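Local coordinates for probable dipeptidase (Pseudomonas aeruginosa, PDB 3B40), which is probably a metal-dependent dipeptidase of the membrane dipeptidase (M19) family, hydrolysing dipeptides, at residues 273-278 with 328-333; 174-179 with 268-273; 12-17 with 381-386. The protein carries 11 engineered substitutions. All coordinates share one frame; numbering follows the deposited sequence. Where two conformers were deposited one is given.

In the fold
Starting at the N terminus, the chain enters contact 3 in helix 9-19 and returns to it only in helix 375-385, so this contact closes a loop that takes in nearly the whole TIM barrel and both other contacts. Inside it, 174-179, in the loop after strand 160-162, waits for 268-273, just after strand 261-265; contact 2 thereby links two loops that follow barrel strands. Contact 1 opens as contact 2 closes, with Pro273 shared, and ties the start of helix 276-288 to the loop before helix 335-349. Contacts 1 and 2 are in series and touch, through Ala333 against Pro268 and Arg272; contact 3 stands apart, its centre about 28 Å from that of contact 1.

Contact 1: residues 273-278 with 328-333; sequences PLSKPT and EEEPKA
The carboxylate of Glu330 is received by Leu274, Ser275 and Thr278. Leu274 CD2 stands over one face, 4.1 Å from Glu330 CD, while CD of the neighbouring Pro331 lies 3.9 Å from Glu330 CD over the other, so two hydrocarbon groups flank the flat group and the polar partners gather round its oxygens. Ser275 OG donates to the syn lone pair of Glu330 OE1 at 2.7 Å. Thr278 OG1 reaches the same OE1 at 2.6 Å from the anti side, 29° out of the carboxylate plane. The backbone takes the second oxygen: Ser275 N gives its hydrogen to Glu330 OE2 at 2.9 Å, in a fairly straight bond that comes from the syn side and is likewise tilted from the plane. Both tilted donors are displaced toward the face under Leu274.

Glutamate suits this place because its chain can extend and then turn: CG is anti to the backbone N (chi1 175°), and a bend at chi2 presents both oxygens to the other segment. Ser275 is the N-cap residue of helix 276-288, yet its hydroxyl makes no capping bond; set between its own backbone N and carbonyl carbon, OG is directed to Glu330 instead. Thr278, in the first turn of the helix, offers its hydroxyl and keeps its side chain against Ile326 of helix 313-328, whereas Leu274 supplies bulk among Leu279, Leu282 and Leu327.

The link therefore pins the loop after helix 313-328 to the first turn of helix 276-288, among the helices that precede the last barrel strand, 354-357. Three donors on two oxygens, beside the amino end of a helix, would probably favour the ionised carboxylate and restrict its rotation.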
ATOM      1  N   PRO A 273      16.501   8.451  -2.139  1.00 16.55           N
ATOM      2  CA  PRO A 273      17.550   7.719  -1.408  1.00 17.48           C
ATOM      3  C   PRO A 273      17.984   8.487  -0.140  1.00 18.15           C
ATOM      4  O   PRO A 273      18.043   9.703  -0.167  1.00 19.32           O
ATOM      5  CB  PRO A 273      18.723   7.644  -2.404  1.00 17.49           C
ATOM      6  CG  PRO A 273      18.171   8.030  -3.736  1.00 18.17           C
ATOM      7  CD  PRO A 273      16.887   8.770  -3.529  1.00 16.63           C
ATOM      8  N   LEU A 274      18.268   7.782   0.949  1.00 18.53           N
ATOM      9  CA  LEU A 274      18.651   8.429   2.204  1.00 19.23           C
ATOM     10  C   LEU A 274      19.877   9.316   2.012  1.00 19.90           C
ATOM     11  O   LEU A 274      20.852   8.919   1.353  1.00 20.32           O
ATOM     12  CB  LEU A 274      18.933   7.382   3.288  1.00 18.98           C
ATOM     13  CG  LEU A 274      17.765   6.481   3.732  1.00 19.09           C
ATOM     14  CD1 LEU A 274      18.256   5.430   4.737  1.00 18.73           C
ATOM     15  CD2 LEU A 274      16.594   7.248   4.325  1.00 19.06           C
ATOM     16  N   SER A 275      19.801  10.528   2.558  1.00 20.77           N
ATOM     17  CA  SER A 275      20.901  11.499   2.513  1.00 21.36           C
ATOM     18  C   SER A 275      22.098  11.005   3.312  1.00 21.99           C
ATOM     19  O   SER A 275      21.945  10.203   4.239  1.00 22.59           O
ATOM     20  CB  SER A 275      20.447  12.850   3.054  1.00 20.88           C
ATOM     21  OG  SER A 275      20.093  12.746   4.422  1.00 21.10           O
ATOM     22  N   LYS A 276      23.288  11.487   2.954  1.00 23.05           N
ATOM     23  CA  LYS A 276      24.526  11.062   3.628  1.00 24.24           C
ATOM     24  C   LYS A 276      24.525  11.234   5.156  1.00 24.36           C
ATOM     25  O   LYS A 276      24.971  10.320   5.878  1.00 24.02           O
ATOM     26  CB  LYS A 276      25.775  11.697   2.982  1.00 24.34           C
ATOM     27  CG  LYS A 276      27.081  11.005   3.360  1.00 26.73           C
ATOM     28  CD  LYS A 276      26.985   9.498   3.102  1.00 29.57           C
ATOM     29  CE  LYS A 276      28.357   8.871   2.831  1.00 30.57           C
ATOM     30  NZ  LYS A 276      29.068   8.517   4.080  1.00 32.68           N
ATOM     31  N   PRO A 277      24.027  12.396   5.673  1.00 24.63           N
ATOM     32  CA  PRO A 277      23.976  12.512   7.147  1.00 24.58           C
ATOM     33  C   PRO A 277      23.196  11.401   7.848  1.00 24.61           C
ATOM     34  O   PRO A 277      23.523  11.028   8.983  1.00 24.63           O
ATOM     35  CB  PRO A 277      23.295  13.873   7.375  1.00 24.62           C
ATOM     36  CG  PRO A 277      23.656  14.663   6.142  1.00 24.68           C
ATOM     37  CD  PRO A 277      23.568  13.641   5.021  1.00 24.77           C
ATOM     38  N   THR A 278      22.169  10.883   7.181  1.00 24.23           N
ATOM     39  CA  THR A 278      21.341   9.823   7.747  1.00 23.78           C
ATOM     40  C   THR A 278      22.109   8.496   7.638  1.00 23.59           C
ATOM     41  O   THR A 278      22.172   7.745   8.602  1.00 22.71           O
ATOM     42  CB  THR A 278      19.957   9.749   7.048  1.00 23.81           C
ATOM     43  OG1 THR A 278      19.187  10.917   7.378  1.00 26.12           O
ATOM     44  CG2 THR A 278      19.177   8.515   7.473  1.00 22.31           C
ATOM     45  N   GLU A 328      13.339   8.769  11.159  1.00 25.13           N
ATOM     46  CA  GLU A 328      12.393   9.851  11.418  1.00 26.53           C
ATOM     47  C   GLU A 328      13.013  11.231  11.176  1.00 26.33           C
ATOM     48  O   GLU A 328      12.292  12.175  10.872  1.00 27.00           O
ATOM     49  CB  GLU A 328      11.777   9.742  12.828  1.00 27.31           C
ATOM     50  CG  GLU A 328      10.360   9.125  12.838  1.00 31.80           C
ATOM     51  CD  GLU A 328      10.260   7.777  13.582  1.00 38.99           C
ATOM     52  OE1 GLU A 328      10.790   7.686  14.722  1.00 40.97           O
ATOM     53  OE2 GLU A 328       9.620   6.817  13.041  1.00 40.74           O
ATOM     54  N   GLU A 329      14.341  11.331  11.244  1.00 25.92           N
ATOM     55  CA  GLU A 329      15.050  12.608  11.063  1.00 26.20           C
ATOM     56  C   GLU A 329      15.419  12.914   9.611  1.00 25.07           C
ATOM     57  O   GLU A 329      15.862  14.033   9.298  1.00 24.72           O
ATOM     58  CB  GLU A 329      16.341  12.654  11.892  1.00 25.76           C
ATOM     59  CG  GLU A 329      16.190  12.550  13.404  1.00 28.12           C
ATOM     60  CD  GLU A 329      17.561  12.489  14.114  1.00 29.91           C
ATOM     61  OE1 GLU A 329      18.262  13.534  14.134  1.00 36.18           O
ATOM     62  OE2 GLU A 329      17.945  11.413  14.649  1.00 33.43           O
ATOM     63  N   GLU A 330      15.301  11.920   8.732  1.00 23.65           N
ATOM     64  CA  GLU A 330      15.574  12.138   7.316  1.00 22.63           C
ATOM     65  C   GLU A 330      14.599  13.197   6.807  1.00 22.11           C
ATOM     66  O   GLU A 330      13.380  13.024   6.960  1.00 21.58           O
ATOM     67  CB  GLU A 330      15.397  10.831   6.519  1.00 22.03           C
ATOM     68  CG  GLU A 330      15.545  10.980   4.986  1.00 22.48           C
ATOM     69  CD  GLU A 330      16.936  11.354   4.499  1.00 23.51           C
ATOM     70  OE1 GLU A 330      17.833  11.679   5.317  1.00 25.53           O
ATOM     71  OE2 GLU A 330      17.145  11.340   3.267  1.00 24.42           O
ATOM     72  N   PRO A 331      15.116  14.318   6.262  1.00 21.75           N
ATOM     73  CA  PRO A 331      14.204  15.266   5.587  1.00 21.25           C
ATOM     74  C   PRO A 331      13.281  14.534   4.584  1.00 21.28           C
ATOM     75  O   PRO A 331      13.772  13.757   3.775  1.00 21.45           O
ATOM     76  CB  PRO A 331      15.167  16.214   4.848  1.00 21.17           C
ATOM     77  CG  PRO A 331      16.394  16.248   5.787  1.00 21.99           C
ATOM     78  CD  PRO A 331      16.517  14.793   6.258  1.00 21.83           C
ATOM     79  N   LYS A 332      11.972  14.796   4.628  1.00 20.64           N
ATOM     80  CA  LYS A 332      10.995  14.100   3.751  1.00 20.60           C
ATOM     81  C   LYS A 332      11.071  14.484   2.275  1.00 20.05           C
ATOM     82  O   LYS A 332      11.074  15.683   1.935  1.00 19.09           O
ATOM     83  CB  LYS A 332       9.563  14.423   4.179  1.00 20.61           C
ATOM     84  CG  LYS A 332       8.812  13.426   5.056  1.00 21.41           C
ATOM     85  CD  LYS A 332       7.425  14.024   5.355  1.00 21.97           C
ATOM     86  CE  LYS A 332       6.602  13.191   6.343  1.00 24.38           C
ATOM     87  NZ  LYS A 332       7.412  12.174   7.078  1.00 25.81           N
ATOM     88  N   ALA A 333      11.048  13.459   1.410  1.00 18.84           N
ATOM     89  CA  ALA A 333      10.767  13.612  -0.023  1.00 18.70           C
ATOM     90  C   ALA A 333       9.494  14.414  -0.228  1.00 17.93           C
ATOM     91  O   ALA A 333       8.634  14.450   0.654  1.00 17.66           O
ATOM     92  CB  ALA A 333      10.625  12.201  -0.725  1.00 17.96           C
TER

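Contact 2: residues 174-179 with 268-273; sequences SSRPLP and PAYLRP
Arg176 and Tyr270 reach toward each other from opposite directions, each the one residue of its segment that meets the other segment, and their flat ends stand almost upright to one another: guanidinium and ring planes are 79° apart. The phenol leads with its oxygen. Arg176 NH2 lies at the edge of the tyrosine ring, near its plane, 3.1 Å from Tyr270 OH, while that oxygen sits obliquely to the guanidinium. A water completes the meeting. It accepts from Arg176 NH2 at 3.0 Å, in the guanidinium plane, and lies 2.6 Å from Tyr270 OH, so it bridges the two ends.

Long side chains are needed, since the CA atoms of this pair are 13.3 Å apart. Arginine spans most of its share extended and then bends at chi3 (-71°), which turns the guanidinium toward the phenol. Its NH1 is held by Gln213 OE1 and also lies close to Arg245 NE, a like charge whose cost that amide oxygen would probably lessen.

In this TIM barrel the two segments follow strands 160-162 and 261-265, so the pair joins loops at the carboxyl ends of the strands, the end at which such barrels carry their active sites. On one side an ST turn shapes the loop: Arg176 N donates to Ser174 OG at 2.9 Å, which fixes the backbone from which the arginine departs. On the other, Tyr270 belongs to a short helical turn in which Pro268 O accepts from both Leu271 N and Arg272 N. Its ring stacks with that of Phe267, and its own carbonyl oxygen is bound by Asn246 ND2.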
ATOM      1  N   SER A 174       8.108 -12.609   0.825  1.00 12.87           N
ATOM      2  CA  SER A 174       8.018 -11.167   0.830  1.00 14.05           C
ATOM      3  C   SER A 174       9.267 -10.565   0.163  1.00 13.67           C
ATOM      4  O   SER A 174      10.312 -11.202   0.106  1.00 14.55           O
ATOM      5  CB  SER A 174       7.851 -10.663   2.265  1.00 12.73           C
ATOM      6  OG  SER A 174       7.958  -9.243   2.333  1.00 15.92           O
ATOM      7  N   SER A 175       9.157  -9.344  -0.335  1.00 12.88           N
ATOM      8  CA  SER A 175      10.345  -8.611  -0.770  1.00 12.83           C
ATOM      9  C   SER A 175      11.174  -8.159   0.446  1.00 14.08           C
ATOM     10  O   SER A 175      12.342  -7.774   0.316  1.00 14.71           O
ATOM     11  CB  SER A 175       9.942  -7.421  -1.639  1.00 13.37           C
ATOM     12  OG  SER A 175       9.168  -6.440  -0.920  1.00 12.52           O
ATOM     13  N   ARG A 176      10.563  -8.211   1.632  1.00 14.64           N
ATOM     14  CA  ARG A 176      11.224  -7.760   2.867  1.00 14.45           C
ATOM     15  C   ARG A 176      11.121  -8.834   3.923  1.00 13.77           C
ATOM     16  O   ARG A 176      10.306  -8.705   4.859  1.00 14.26           O
ATOM     17  CB  ARG A 176      10.596  -6.454   3.360  1.00 14.95           C
ATOM     18  CG  ARG A 176      11.024  -5.238   2.525  1.00 16.63           C
ATOM     19  CD  ARG A 176      10.452  -3.962   3.128  1.00 16.55           C
ATOM     20  NE  ARG A 176       9.000  -3.870   2.936  1.00 20.27           N
ATOM     21  CZ  ARG A 176       8.257  -2.825   3.305  1.00 24.41           C
ATOM     22  NH1 ARG A 176       6.937  -2.829   3.081  1.00 21.71           N
ATOM     23  NH2 ARG A 176       8.833  -1.777   3.905  1.00 22.70           N
ATOM     24  N   PRO A 177      11.923  -9.906   3.771  1.00 13.40           N
ATOM     25  CA  PRO A 177      11.988 -10.926   4.818  1.00 14.66           C
ATOM     26  C   PRO A 177      12.500 -10.289   6.118  1.00 15.52           C
ATOM     27  O   PRO A 177      13.424  -9.443   6.092  1.00 13.61           O
ATOM     28  CB  PRO A 177      12.993 -11.987   4.272  1.00 14.93           C
ATOM     29  CG  PRO A 177      13.662 -11.395   3.086  1.00 13.80           C
ATOM     30  CD  PRO A 177      12.855 -10.168   2.643  1.00 14.12           C
ATOM     31  N   LEU A 178      11.867 -10.639   7.232  1.00 15.65           N
ATOM     32  CA  LEU A 178      12.340 -10.127   8.518  1.00 17.45           C
ATOM     33  C   LEU A 178      13.158 -11.122   9.328  1.00 17.59           C
ATOM     34  O   LEU A 178      12.650 -12.195   9.707  1.00 16.70           O
ATOM     35  CB  LEU A 178      11.185  -9.719   9.408  1.00 17.96           C
ATOM     36  CG  LEU A 178      10.406  -8.451   9.132  1.00 21.73           C
ATOM     37  CD1 LEU A 178       9.616  -8.152  10.424  1.00 21.92           C
ATOM     38  CD2 LEU A 178      11.357  -7.311   8.747  1.00 24.95           C
ATOM     39  N   PRO A 179      14.388 -10.724   9.688  1.00 17.74           N
ATOM     40  CA  PRO A 179      15.239 -11.587  10.501  1.00 17.91           C
ATOM     41  C   PRO A 179      14.675 -11.810  11.910  1.00 18.51           C
ATOM     42  O   PRO A 179      14.922 -12.848  12.507  1.00 17.93           O
ATOM     43  CB  PRO A 179      16.563 -10.840  10.542  1.00 18.19           C
ATOM     44  CG  PRO A 179      16.223  -9.422  10.325  1.00 17.12           C
ATOM     45  CD  PRO A 179      15.037  -9.438   9.378  1.00 17.87           C
ATOM     46  N   PRO A 268       7.915   8.413   1.325  1.00 15.48           N
ATOM     47  CA  PRO A 268       9.114   9.237   1.077  1.00 15.39           C
ATOM     48  C   PRO A 268      10.411   8.443   0.824  1.00 15.74           C
ATOM     49  O   PRO A 268      11.098   8.691  -0.178  1.00 15.52           O
ATOM     50  CB  PRO A 268       9.213  10.136   2.322  1.00 16.13           C
ATOM     51  CG  PRO A 268       8.104   9.799   3.194  1.00 14.39           C
ATOM     52  CD  PRO A 268       7.135   8.909   2.473  1.00 16.13           C
ATOM     53  N   ALA A 269      10.733   7.484   1.689  1.00 15.04           N
ATOM     54  CA  ALA A 269      11.987   6.716   1.534  1.00 16.10           C
ATOM     55  C   ALA A 269      12.051   5.783   0.327  1.00 15.80           C
ATOM     56  O   ALA A 269      13.129   5.241   0.028  1.00 16.02           O
ATOM     57  CB  ALA A 269      12.326   5.918   2.827  1.00 15.03           C
ATOM     58  N   TYR A 270      10.927   5.566  -0.355  1.00 15.84           N
ATOM     59  CA  TYR A 270      10.937   4.741  -1.556  1.00 15.17           C
ATOM     60  C   TYR A 270      11.106   5.655  -2.776  1.00 15.41           C
ATOM     61  O   TYR A 270      11.226   5.160  -3.918  1.00 13.73           O
ATOM     62  CB  TYR A 270       9.641   3.940  -1.766  1.00 16.06           C
ATOM     63  CG  TYR A 270       9.119   2.985  -0.683  1.00 16.09           C
ATOM     64  CD1 TYR A 270       9.915   2.529   0.372  1.00 14.99           C
ATOM     65  CD2 TYR A 270       7.789   2.519  -0.760  1.00 17.53           C
ATOM     66  CE1 TYR A 270       9.375   1.662   1.359  1.00 15.87           C
ATOM     67  CE2 TYR A 270       7.246   1.639   0.203  1.00 16.69           C
ATOM     68  CZ  TYR A 270       8.039   1.236   1.256  1.00 17.21           C
ATOM     69  OH  TYR A 270       7.491   0.379   2.178  1.00 17.25           O
ATOM     70  N   LEU A 271      11.120   6.973  -2.531  1.00 14.09           N
ATOM     71  CA  LEU A 271      11.137   7.980  -3.596  1.00 14.71           C
ATOM     72  C   LEU A 271      12.427   8.787  -3.645  1.00 15.46           C
ATOM     73  O   LEU A 271      12.834   9.247  -4.706  1.00 16.25           O
ATOM     74  CB  LEU A 271       9.950   8.944  -3.457  1.00 14.35           C
ATOM     75  CG  LEU A 271       8.544   8.360  -3.598  1.00 12.48           C
ATOM     76  CD1 LEU A 271       7.501   9.390  -3.105  1.00 12.72           C
ATOM     77  CD2 LEU A 271       8.262   7.901  -5.035  1.00 14.44           C
ATOM     78  N   ARG A 272      13.030   8.996  -2.480  1.00 15.70           N
ATOM     79  CA  ARG A 272      14.332   9.642  -2.372  1.00 16.54           C
ATOM     80  C   ARG A 272      15.309   8.760  -1.571  1.00 16.15           C
ATOM     81  O   ARG A 272      14.981   8.384  -0.444  1.00 16.19           O
ATOM     82  CB  ARG A 272      14.177  10.978  -1.658  1.00 15.96           C
ATOM     83  CG  ARG A 272      15.486  11.729  -1.502  1.00 19.50           C
ATOM     84  CD  ARG A 272      15.327  12.950  -0.610  1.00 17.32           C
ATOM     85  NE  ARG A 272      14.643  14.026  -1.300  1.00 21.16           N
ATOM     86  CZ  ARG A 272      14.318  15.181  -0.732  1.00 22.32           C
ATOM     87  NH1 ARG A 272      14.628  15.382   0.537  1.00 22.90           N
ATOM     88  NH2 ARG A 272      13.669  16.125  -1.425  1.00 23.24           N
ATOM     89  N   PRO A 273      16.501   8.451  -2.139  1.00 16.55           N
ATOM     90  CA  PRO A 273      17.550   7.719  -1.408  1.00 17.48           C
ATOM     91  C   PRO A 273      17.984   8.487  -0.140  1.00 18.15           C
ATOM     92  O   PRO A 273      18.043   9.703  -0.167  1.00 19.32           O
ATOM     93  CB  PRO A 273      18.723   7.644  -2.404  1.00 17.49           C
ATOM     94  CG  PRO A 273      18.171   8.030  -3.736  1.00 18.17           C
ATOM     95  CD  PRO A 273      16.887   8.770  -3.529  1.00 16.63           C
TER
HETATM   96  O   HOH W   1       7.718   0.833   4.744  1.00 24.12           O

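Contact 3: residues 12-17 with 381-386; sequences MQHAEE and ELITRG. Engineered in segment 12-17: Gln13 (natural residue Lys). With CA (calcium ion), chain E; CD (cadmium ion), chain B.
Ile383 of helix 375-385 packs between His14 and Ala15 of helix 9-19, a helix-to-helix contact on the outside of the TIM barrel. The apolar part is a CH-pi contact. With CG anti to its own backbone nitrogen (chi1 -175°), His14 carries its imidazole out to Ile383, whose CD1 lies over one face, 3.9 Å from the ring centroid and 23° off its normal, while the other branch, CG2, comes to 3.6 Å from His14 ND1. The same CD1 touches Ala15 CB at 4.0 Å; a small alanine lets the isoleucine approach the helix backbone.

Within helix 375-385, a salt bridge joins Arg385 to Glu381 one turn back: NE and NH2 grip OE2 side-on, in the guanidinium plane. Gly386 then ends the helix in a Schellman motif, its positive phi fitting a residue without a side chain.

Two metal ions are held from helix 9-19. Glu17 holds a cadmium ion with both carboxylate oxygens, and Glu20 shares it. While Ile383 occupies the His14 face under CD1, NE2, across the ring from CG, binds a calcium ion at 2.4 Å, together with Asp389 and a water.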
ATOM      1  N   MET A  12      -3.467  26.196  -8.903  1.00 19.85           N
ATOM      2  CA  MET A  12      -4.281  25.754  -7.749  0.50 20.59           C
ATOM      3  C   MET A  12      -5.766  25.775  -8.084  1.00 19.60           C
ATOM      4  O   MET A  12      -6.507  24.856  -7.739  1.00 19.86           O
ATOM      5  CB  MET A  12      -4.044  26.642  -6.505  0.50 20.68           C
ATOM      6  CG  MET A  12      -2.605  26.661  -5.922  0.50 21.43           C
ATOM      7  SD  MET A  12      -2.308  27.934  -4.626  0.50 23.69           S
ATOM      8  CE  MET A  12      -3.457  27.414  -3.361  0.50 22.80           C
ATOM      9  N   GLN A  13      -6.191  26.854  -8.751  1.00 19.23           N
ATOM     10  CA  GLN A  13      -7.595  27.028  -9.190  1.00 19.31           C
ATOM     11  C   GLN A  13      -7.980  25.976 -10.209  1.00 17.96           C
ATOM     12  O   GLN A  13      -9.054  25.403 -10.159  1.00 17.06           O
ATOM     13  CB  GLN A  13      -7.797  28.417  -9.839  1.00 19.22           C
ATOM     14  CG  GLN A  13      -7.892  29.577  -8.841  1.00 23.07           C
ATOM     15  CD  GLN A  13      -8.958  29.357  -7.791  1.00 28.73           C
ATOM     16  OE1 GLN A  13     -10.116  29.040  -8.123  1.00 28.74           O
ATOM     17  NE2 GLN A  13      -8.574  29.492  -6.505  1.00 28.30           N
ATOM     18  N   HIS A  14      -7.095  25.744 -11.159  1.00 16.92           N
ATOM     19  CA  HIS A  14      -7.289  24.676 -12.122  1.00 16.88           C
ATOM     20  C   HIS A  14      -7.425  23.313 -11.419  1.00 15.74           C
ATOM     21  O   HIS A  14      -8.302  22.542 -11.765  1.00 16.02           O
ATOM     22  CB  HIS A  14      -6.126  24.699 -13.093  1.00 17.85           C
ATOM     23  CG  HIS A  14      -6.237  23.728 -14.216  1.00 19.02           C
ATOM     24  ND1 HIS A  14      -5.169  23.440 -15.037  1.00 19.05           N
ATOM     25  CD2 HIS A  14      -7.264  22.952 -14.642  1.00 22.07           C
ATOM     26  CE1 HIS A  14      -5.534  22.540 -15.933  1.00 22.39           C
ATOM     27  NE2 HIS A  14      -6.801  22.230 -15.722  1.00 23.56           N
ATOM     28  N   ALA A  15      -6.581  23.033 -10.427  1.00 15.70           N
ATOM     29  CA  ALA A  15      -6.637  21.770  -9.676  1.00 15.17           C
ATOM     30  C   ALA A  15      -8.002  21.665  -8.978  1.00 15.51           C
ATOM     31  O   ALA A  15      -8.658  20.625  -9.036  1.00 15.14           O
ATOM     32  CB  ALA A  15      -5.511  21.716  -8.643  1.00 15.05           C
ATOM     33  N   GLU A  16      -8.432  22.748  -8.332  1.00 16.33           N
ATOM     34  CA  GLU A  16      -9.730  22.744  -7.610  1.00 17.99           C
ATOM     35  C   GLU A  16     -10.910  22.554  -8.556  1.00 17.27           C
ATOM     36  O   GLU A  16     -11.779  21.718  -8.311  1.00 17.45           O
ATOM     37  CB  GLU A  16      -9.878  23.999  -6.730  1.00 18.84           C
ATOM     38  CG  GLU A  16      -8.825  24.039  -5.618  1.00 23.42           C
ATOM     39  CD  GLU A  16      -8.656  25.412  -5.007  1.00 31.47           C
ATOM     40  OE1 GLU A  16      -9.306  26.389  -5.480  1.00 35.32           O
ATOM     41  OE2 GLU A  16      -7.873  25.503  -4.042  1.00 33.63           O
ATOM     42  N   GLU A  17     -10.906  23.265  -9.679  1.00 17.46           N
ATOM     43  CA  GLU A  17     -11.975  23.099 -10.671  1.00 17.01           C
ATOM     44  C   GLU A  17     -12.092  21.665 -11.151  1.00 17.89           C
ATOM     45  O   GLU A  17     -13.211  21.132 -11.314  1.00 18.83           O
ATOM     46  CB  GLU A  17     -11.781  24.065 -11.858  1.00 16.75           C
ATOM     47  CG  GLU A  17     -12.116  25.506 -11.528  1.00 16.47           C
ATOM     48  CD  GLU A  17     -13.605  25.699 -11.134  1.00 17.17           C
ATOM     49  OE1 GLU A  17     -14.498  25.025 -11.708  1.00 16.95           O
ATOM     50  OE2 GLU A  17     -13.891  26.513 -10.231  1.00 16.40           O
ATOM     51  N   GLU A 381       0.936  19.590  -9.030  1.00 16.93           N
ATOM     52  CA  GLU A 381       2.250  19.157  -9.568  1.00 16.45           C
ATOM     53  C   GLU A 381       2.101  18.461 -10.924  1.00 15.74           C
ATOM     54  O   GLU A 381       2.914  18.691 -11.814  1.00 15.98           O
ATOM     55  CB  GLU A 381       3.010  18.278  -8.580  1.00 16.25           C
ATOM     56  CG  GLU A 381       4.465  17.908  -8.989  1.00 19.17           C
ATOM     57  CD  GLU A 381       5.394  19.095  -9.226  1.00 26.39           C
ATOM     58  OE1 GLU A 381       5.200  20.169  -8.612  1.00 28.28           O
ATOM     59  OE2 GLU A 381       6.345  18.946 -10.035  1.00 28.95           O
ATOM     60  N   LEU A 382       1.095  17.587 -11.058  1.00 15.19           N
ATOM     61  CA  LEU A 382       0.734  16.981 -12.357  1.00 14.65           C
ATOM     62  C   LEU A 382       0.391  18.013 -13.447  1.00 15.38           C
ATOM     63  O   LEU A 382       0.913  17.959 -14.572  1.00 15.93           O
ATOM     64  CB  LEU A 382      -0.402  15.967 -12.200  1.00 13.61           C
ATOM     65  CG  LEU A 382      -0.085  14.686 -11.418  1.00 12.40           C
ATOM     66  CD1 LEU A 382      -1.383  13.971 -10.958  1.00  9.59           C
ATOM     67  CD2 LEU A 382       0.839  13.811 -12.259  1.00 12.35           C
ATOM     68  N   ILE A 383      -0.481  18.958 -13.125  1.00 16.00           N
ATOM     69  CA  ILE A 383      -0.754  20.068 -14.060  1.00 17.40           C
ATOM     70  C   ILE A 383       0.564  20.746 -14.513  1.00 18.51           C
ATOM     71  O   ILE A 383       0.845  20.896 -15.704  1.00 18.51           O
ATOM     72  CB  ILE A 383      -1.719  21.104 -13.421  1.00 17.60           C
ATOM     73  CG1 ILE A 383      -3.123  20.504 -13.288  1.00 17.60           C
ATOM     74  CG2 ILE A 383      -1.783  22.373 -14.249  1.00 18.52           C
ATOM     75  CD1 ILE A 383      -4.037  21.253 -12.303  1.00 16.41           C
ATOM     76  N   THR A 384       1.389  21.096 -13.542  1.00 19.77           N
ATOM     77  CA  THR A 384       2.652  21.787 -13.771  1.00 20.93           C
ATOM     78  C   THR A 384       3.577  21.013 -14.736  1.00 22.11           C
ATOM     79  O   THR A 384       4.277  21.610 -15.564  1.00 22.02           O
ATOM     80  CB  THR A 384       3.313  22.056 -12.408  1.00 20.64           C
ATOM     81  OG1 THR A 384       2.436  22.900 -11.643  1.00 20.20           O
ATOM     82  CG2 THR A 384       4.683  22.718 -12.541  1.00 21.25           C
ATOM     83  N   ARG A 385       3.559  19.689 -14.652  1.00 22.64           N
ATOM     84  CA  ARG A 385       4.404  18.899 -15.538  1.00 23.35           C
ATOM     85  C   ARG A 385       3.829  18.666 -16.907  1.00 23.15           C
ATOM     86  O   ARG A 385       4.511  18.107 -17.763  1.00 24.41           O
ATOM     87  CB  ARG A 385       4.751  17.573 -14.914  1.00 23.75           C
ATOM     88  CG  ARG A 385       5.493  17.808 -13.673  1.00 23.98           C
ATOM     89  CD  ARG A 385       6.685  16.930 -13.560  1.00 22.75           C
ATOM     90  NE  ARG A 385       7.143  17.040 -12.199  1.00 18.32           N
ATOM     91  CZ  ARG A 385       7.989  16.208 -11.634  1.00 19.08           C
ATOM     92  NH1 ARG A 385       8.462  15.163 -12.313  1.00 18.45           N
ATOM     93  NH2 ARG A 385       8.335  16.417 -10.394  1.00 18.89           N
ATOM     94  N   GLY A 386       2.587  19.069 -17.121  1.00 21.98           N
ATOM     95  CA  GLY A 386       1.983  18.991 -18.448  1.00 20.96           C
ATOM     96  C   GLY A 386       1.003  17.851 -18.698  1.00 20.53           C
ATOM     97  O   GLY A 386       0.642  17.589 -19.848  1.00 20.03           O
TER
HETATM   98 CA    CA E 450      -8.743  21.510 -16.943  1.00 37.16          CA
HETATM   99 CD    CD B   1     -16.118  25.804 -10.070  1.00 17.78          CD
HETATM  100  O   HOH W   2     -10.479  21.570 -15.254  1.00 25.74           O